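Local coordinates for protein c-di-GMP synthase (Capnocytophaga granulosa, PDB 6WT9) that joins two GTP molecules into the second messenger 3',3'-c-di-GMP, the signal of a CBASS defence system that drives infected cells to abortive death, at residues A8-E11 and N12-R16. Residues are numbered along the deposited sequence; the frame is centred on the assembly and turned at random.
Sequences ALFE and NLQNR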
loop_
_atom_site.group_PDB
_atom_site.type_symbol
_atom_site.label_atom_id
_atom_site.label_comp_id
_atom_site.label_asym_id
_atom_site.label_seq_id
_atom_site.Cartn_x
_atom_site.Cartn_y
_atom_site.Cartn_z
ATOM N N ALA A 8 -20.449 -9.943 -10.427
ATOM C CA ALA A 8 -19.349 -10.873 -10.197
ATOM C C ALA A 8 -18.135 -10.158 -9.617
ATOM O O ALA A 8 -17.427 -10.712 -8.769
ATOM C CB ALA A 8 -18.984 -11.588 -11.498
ATOM N N LEU A 9 -17.877 -8.927 -10.064
ATOM C CA LEU A 9 -16.760 -8.164 -9.515
ATOM C C LEU A 9 -16.991 -7.828 -8.047
ATOM O O LEU A 9 -16.044 -7.801 -7.253
ATOM C CB LEU A 9 -16.544 -6.891 -10.334
ATOM C CG LEU A 9 -15.921 -7.056 -11.723
ATOM C CD1 LEU A 9 -16.044 -5.766 -12.519
ATOM C CD2 LEU A 9 -14.464 -7.472 -11.613
ATOM N N PHE A 10 -18.244 -7.569 -7.666
ATOM C CA PHE A 10 -18.539 -7.265 -6.269
ATOM C C PHE A 10 -18.332 -8.485 -5.379
ATOM O O PHE A 10 -17.758 -8.371 -4.290
ATOM C CB PHE A 10 -19.967 -6.740 -6.130
ATOM C CG PHE A 10 -20.394 -6.524 -4.708
ATOM C CD1 PHE A 10 -19.868 -5.481 -3.966
ATOM C CD2 PHE A 10 -21.325 -7.361 -4.115
ATOM C CE1 PHE A 10 -20.257 -5.278 -2.662
ATOM C CE2 PHE A 10 -21.718 -7.162 -2.808
ATOM C CZ PHE A 10 -21.182 -6.118 -2.081
ATOM N N GLU A 11 -18.802 -9.656 -5.819
ATOM C CA GLU A 11 -18.598 -10.879 -5.048
ATOM C C GLU A 11 -17.115 -11.181 -4.885
ATOM O O GLU A 11 -16.643 -11.463 -3.777
ATOM C CB GLU A 11 -19.305 -12.056 -5.721
ATOM C CG GLU A 11 -20.796 -12.134 -5.455
ATOM C CD GLU A 11 -21.417 -13.395 -6.022
ATOM O OE1 GLU A 11 -20.924 -13.890 -7.058
ATOM O OE2 GLU A 11 -22.392 -13.899 -5.426
ATOM N N ASN A 12 -16.365 -11.129 -5.989
ATOM C CA ASN A 12 -14.926 -11.364 -5.923
ATOM C C ASN A 12 -14.247 -10.359 -5.003
ATOM O O ASN A 12 -13.303 -10.703 -4.282
ATOM C CB ASN A 12 -14.323 -11.305 -7.327
ATOM C CG ASN A 12 -12.834 -11.589 -7.333
ATOM O OD1 ASN A 12 -12.415 -12.744 -7.358
ATOM N ND2 ASN A 12 -12.027 -10.534 -7.305
ATOM N N LEU A 13 -14.716 -9.110 -5.013
ATOM C CA LEU A 13 -14.154 -8.105 -4.120
ATOM C C LEU A 13 -14.450 -8.423 -2.660
ATOM O O LEU A 13 -13.617 -8.150 -1.787
ATOM C CB LEU A 13 -14.690 -6.722 -4.485
ATOM C CG LEU A 13 -14.069 -5.533 -3.752
ATOM C CD1 LEU A 13 -12.558 -5.553 -3.903
ATOM C CD2 LEU A 13 -14.644 -4.235 -4.283
ATOM N N GLN A 14 -15.626 -8.993 -2.373
ATOM C CA GLN A 14 -15.931 -9.411 -1.008
ATOM C C GLN A 14 -14.948 -10.471 -0.527
ATOM O O GLN A 14 -14.502 -10.439 0.625
ATOM C CB GLN A 14 -17.365 -9.934 -0.920
ATOM C CG GLN A 14 -18.439 -8.852 -0.907
ATOM C CD GLN A 14 -19.844 -9.428 -0.859
ATOM O OE1 GLN A 14 -20.182 -10.331 -1.622
ATOM N NE2 GLN A 14 -20.666 -8.913 0.049
ATOM N N ASN A 15 -14.599 -11.420 -1.399
ATOM C CA ASN A 15 -13.638 -12.452 -1.033
ATOM C C ASN A 15 -12.224 -11.905 -0.908
ATOM O O ASN A 15 -11.408 -12.485 -0.183
ATOM C CB ASN A 15 -13.672 -13.586 -2.060
ATOM C CG ASN A 15 -15.009 -14.302 -2.092
ATOM O OD1 ASN A 15 -15.690 -14.419 -1.073
ATOM N ND2 ASN A 15 -15.392 -14.788 -3.266
ATOM N N ARG A 16 -11.913 -10.803 -1.591
ATOM C CA ARG A 16 -10.588 -10.208 -1.476
ATOM C C ARG A 16 -10.435 -9.441 -0.167
ATOM O O ARG A 16 -9.457 -9.635 0.562
ATOM C CB ARG A 16 -10.325 -9.292 -2.673
ATOM C CG ARG A 16 -9.015 -8.524 -2.609
ATOM C CD ARG A 16 -8.930 -7.524 -3.753
ATOM N NE ARG A 16 -9.019 -8.191 -5.049
ATOM C CZ ARG A 16 -9.576 -7.656 -6.131
ATOM N NH1 ARG A 16 -10.108 -6.439 -6.077
ATOM N NH2 ARG A 16 -9.610 -8.344 -7.265
HETATM O O HOH W 1 -13.208 -7.902 -7.766
#
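The amides of Asn12 to Asn15 donate to the carbonyls of Ala8 to Glu11 in four successive i to i+4 hydrogen bonds, so the two segments form one unbroken alpha-helix. The first, Asn12 N to Ala8 O, is nearly straight at 171°, whereas Leu13 N reaches Leu9 O over 2.9 Å in a more bent bond. Leu9 O takes a second bond from a water (2.9 Å), which in turn accepts from Asn12 ND2, linking the carboxamide to that carbonyl. Among the side chains, Phe10 and Gln14, one turn apart, form the main pair. Phe10 CG, anti to the backbone N (chi1 175°), puts the ring beside its own carbonyl carbon, where Gln14 comes up one turn later. Gln14 CG sits over one ring face, offset toward the rim, in a CH-pi contact 4.2 Å from the centroid. Beyond CG the amide carries on above the same side of the ring, out past the rim at CE2 and CZ, with Gln14 NE2 3.5 Å from Phe10 CE2 and the two planes 33° apart. Helix 6-17 lies against helix 23-32 through Phe10 on Phe29 and Phe30, helix 40-49 through Phe10 and Leu13 on Leu47, and helix 245-259, where Arg16 salt-bridges Asp259 and hydrogen-bonds Asn255.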